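Putative oxidoreductase (Salmonella enterica subsp. enterica serovar Typhimurium, PDB 3NX4) probably works as an NADPH-dependent acryloyl-CoA reductase of the medium-chain dehydrogenase/reductase family, and binds NADP. Local coordinates at residues G142-P145 / Q146-E149; W279-L282 / V283-P287. All blocks are in the same frame, centred on the assembly; numbering follows the deposited sequence.

Interaction 1: G142-P145 / Q146-E149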
# COMPACT_ATOMS: atom_id res chain seq x y z
N GLY A 142 12.46 -1.21 1.14
CA GLY A 142 13.76 -0.57 1.02
C GLY A 142 13.97 0.61 1.97
O GLY A 142 14.84 1.45 1.74
N ILE A 143 13.17 0.68 3.02
CA ILE A 143 13.35 1.76 4.01
C ILE A 143 14.51 1.45 4.96
O ILE A 143 14.39 0.56 5.80
CB ILE A 143 12.07 2.02 4.85
CG1 ILE A 143 10.84 2.21 3.97
CG2 ILE A 143 12.28 3.25 5.73
CD1 ILE A 143 11.03 3.21 2.83
N ARG A 144 15.62 2.17 4.83
CA ARG A 144 16.81 1.91 5.63
C ARG A 144 16.94 3.00 6.69
O ARG A 144 16.37 4.08 6.53
CB ARG A 144 18.06 1.94 4.74
CG ARG A 144 18.04 0.98 3.54
CD ARG A 144 19.21 1.28 2.60
NE ARG A 144 19.14 2.64 2.06
CZ ARG A 144 20.04 3.16 1.23
NH1 ARG A 144 21.10 2.44 0.83
NH2 ARG A 144 19.88 4.40 0.78
N PRO A 145 17.69 2.73 7.77
CA PRO A 145 17.88 3.76 8.80
C PRO A 145 18.40 5.08 8.24
O PRO A 145 18.05 6.14 8.76
CB PRO A 145 18.92 3.13 9.74
CG PRO A 145 18.66 1.65 9.63
CD PRO A 145 18.31 1.44 8.15
N GLN A 146 19.24 5.03 7.22
CA GLN A 146 19.78 6.29 6.71
C GLN A 146 18.71 7.07 5.95
O GLN A 146 18.90 8.25 5.65
CB GLN A 146 20.97 6.04 5.79
CG GLN A 146 20.59 5.34 4.48
CD GLN A 146 21.80 4.74 3.79
OE1 GLN A 146 22.20 3.61 4.09
NE2 GLN A 146 22.39 5.50 2.87
N ASP A 147 17.60 6.43 5.62
CA ASP A 147 16.64 7.07 4.70
C ASP A 147 15.73 8.11 5.35
O ASP A 147 15.16 8.97 4.68
CB ASP A 147 15.81 6.01 3.96
CG ASP A 147 16.65 5.17 3.00
OD1 ASP A 147 17.61 5.71 2.40
OD2 ASP A 147 16.37 3.95 2.86
N GLY A 148 15.59 8.04 6.67
CA GLY A 148 14.82 9.03 7.39
C GLY A 148 14.09 8.45 8.58
O GLY A 148 14.27 7.29 8.93
N GLU A 149 13.24 9.26 9.19
CA GLU A 149 12.61 8.92 10.47
C GLU A 149 11.44 7.97 10.27
O GLU A 149 10.72 8.06 9.29
CB GLU A 149 12.16 10.23 11.15
CG GLU A 149 11.72 10.09 12.58
CD GLU A 149 11.56 11.47 13.25
OE1 GLU A 149 11.88 12.51 12.61
OE2 GLU A 149 11.11 11.51 14.41
O HOH W 1 16.02 6.39 10.72
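Asp147 OD2 accepts two hydrogen bonds from Arg144. The backbone N of Arg144 lies 2.8 Å from OD2, on the anti side of the carboxylate. Arg144 NE lies 3.2 Å from the same oxygen, on the syn side. Both donors come from the same face of the carboxylate plane. The other oxygen, Asp147 OD1, uses its syn lone pair to take Arg144 NH2 at 3.1 Å. The guanidinium thus grips the acid side-on, with one nitrogen to each oxygen in a salt bridge. The two planes are twisted 34° apart. The bend at chi3 (-61°) turns the guanidinium toward the acid. The backbone pairs the same two residues: Asp147 N donates to Arg144 O at 2.8 Å. With helical angles at Pro145 and Gln146, this is a type I beta turn. Gln146 lays its amide over one face of the guanidinium. Its CD sits 3.5 Å above the plane, over the centre, and the two flat groups are 7° from parallel. A water donates to both Pro145 O and Gly148 O and so bridges the two carbonyls. The turn lies at the surface, between helix 118-140 and strand 150-152, away from the cofactor site. Held at the backbone and at both oxygens, the Asp147 carboxylate has little freedom to rotate and probably stays ionised.

Interaction 2: W279-L282 / V283-P287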
# COMPACT_ATOMS: atom_id res chain seq x y z
N TRP A 279 10.13 -15.08 13.72
CA TRP A 279 10.57 -15.54 15.04
C TRP A 279 12.09 -15.52 15.15
O TRP A 279 12.64 -15.03 16.13
CB TRP A 279 10.00 -16.93 15.38
CG TRP A 279 8.56 -16.85 15.78
CD1 TRP A 279 7.48 -17.26 15.05
CD2 TRP A 279 8.04 -16.25 16.98
NE1 TRP A 279 6.32 -16.98 15.74
CE2 TRP A 279 6.63 -16.36 16.92
CE3 TRP A 279 8.62 -15.66 18.11
CZ2 TRP A 279 5.80 -15.90 17.94
CZ3 TRP A 279 7.79 -15.19 19.13
CH2 TRP A 279 6.40 -15.32 19.04
N ALA A 280 12.78 -16.02 14.14
CA ALA A 280 14.23 -15.96 14.12
C ALA A 280 14.74 -14.51 14.25
O ALA A 280 15.71 -14.26 14.96
CB ALA A 280 14.77 -16.62 12.86
N ARG A 281 14.09 -13.57 13.56
CA ARG A 281 14.52 -12.16 13.62
C ARG A 281 14.28 -11.56 15.01
O ARG A 281 15.10 -10.80 15.52
CB ARG A 281 13.81 -11.31 12.55
CG ARG A 281 14.32 -11.51 11.10
CD ARG A 281 15.66 -10.82 10.86
NE ARG A 281 15.66 -9.40 11.23
CZ ARG A 281 15.29 -8.41 10.43
NH1 ARG A 281 14.89 -8.67 9.19
NH2 ARG A 281 15.32 -7.14 10.86
N LEU A 282 13.13 -11.89 15.61
CA LEU A 282 12.83 -11.44 16.96
C LEU A 282 13.90 -11.87 17.96
O LEU A 282 14.38 -11.07 18.76
CB LEU A 282 11.45 -11.96 17.40
CG LEU A 282 10.27 -11.19 16.79
CD1 LEU A 282 9.02 -12.05 16.88
CD2 LEU A 282 10.06 -9.84 17.49
N VAL A 283 14.30 -13.14 17.90
CA VAL A 283 15.32 -13.61 18.82
C VAL A 283 16.58 -12.78 18.65
O VAL A 283 17.26 -12.44 19.62
CB VAL A 283 15.62 -15.11 18.61
CG1 VAL A 283 16.81 -15.53 19.45
CG2 VAL A 283 14.38 -15.93 18.96
N LYS A 284 16.88 -12.42 17.41
CA LYS A 284 18.08 -11.65 17.11
C LYS A 284 17.96 -10.17 17.46
O LYS A 284 18.90 -9.57 17.97
CB LYS A 284 18.45 -11.82 15.63
CG LYS A 284 19.68 -11.03 15.20
CD LYS A 284 20.00 -11.26 13.73
CE LYS A 284 18.91 -10.69 12.80
NZ LYS A 284 18.96 -9.20 12.66
N ASP A 285 16.79 -9.59 17.21
CA ASP A 285 16.66 -8.13 17.19
C ASP A 285 16.07 -7.46 18.44
O ASP A 285 16.22 -6.25 18.62
CB ASP A 285 15.92 -7.67 15.93
CG ASP A 285 16.73 -7.93 14.67
OD1 ASP A 285 17.96 -8.07 14.78
OD2 ASP A 285 16.14 -7.98 13.58
N LEU A 286 15.41 -8.22 19.31
CA LEU A 286 14.94 -7.66 20.58
C LEU A 286 16.01 -7.75 21.66
O LEU A 286 16.50 -8.83 21.96
CB LEU A 286 13.68 -8.35 21.08
CG LEU A 286 12.30 -7.94 20.57
CD1 LEU A 286 11.24 -8.71 21.32
CD2 LEU A 286 12.09 -6.44 20.73
N PRO A 287 16.37 -6.60 22.25
CA PRO A 287 17.33 -6.61 23.37
C PRO A 287 16.73 -7.27 24.61
O PRO A 287 15.52 -7.21 24.80
CB PRO A 287 17.57 -5.12 23.64
CG PRO A 287 16.35 -4.43 23.13
CD PRO A 287 15.88 -5.25 21.95
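Residues 279-285 form the last turns of helix 272-285, and the chain leaves helical geometry at Leu286. Val283 N donates to Trp279 O at 3.1 Å, and Asp285 N to Arg281 O at 2.7 Å. The final bond of this kind runs from Leu286 N to Leu282 O, also 3.1 Å. Arg281 reaches one turn ahead to Asp285, which is buried. Its NE lies 2.8 Å from Asp285 OD2 and its NH2 lies 3.0 Å from the same oxygen. Both bonds keep to the guanidinium plane, which stands 76° from the carboxylate. The helix packs on helix 118-140 through Trp279 and Leu282, while Leu286 meets helix 158-169 of the Rossmann-type NADP-binding fold. Leu282 CD1 lies over one face of the Trp279 ring, offset toward its rim. Its other methyl, CD2, is 4.2 Å from Leu286 CD1. Lys284 runs beside Arg281 and bends at chi3 and chi4, which brings NZ within 2.6 Å of Asp285 OD1. This salt bridge probably offsets the closeness of Lys284 NZ to Arg281 NE. Asp285 OD1 also pairs with Lys169, and Arg281 NH1 with Glu139.

Both contacts are local, so neither closes a long loop, and they follow in series without nesting or crossing. Helix 118-140 comes first along the chain. Interaction 1 shapes the turn just after it, before strand 150-152 enters the parallel sheet of the cofactor-binding part. Helix 158-169 follows. Interaction 2 comes much later, at the C-terminal end of helix 272-285, and rests on both of these earlier helices. Helix 118-140 therefore relates the two: interaction 1 continues from its end, and interaction 2 packs on its side. Their centres are 20 Å apart, and their nearest atoms about 9 Å, without touching.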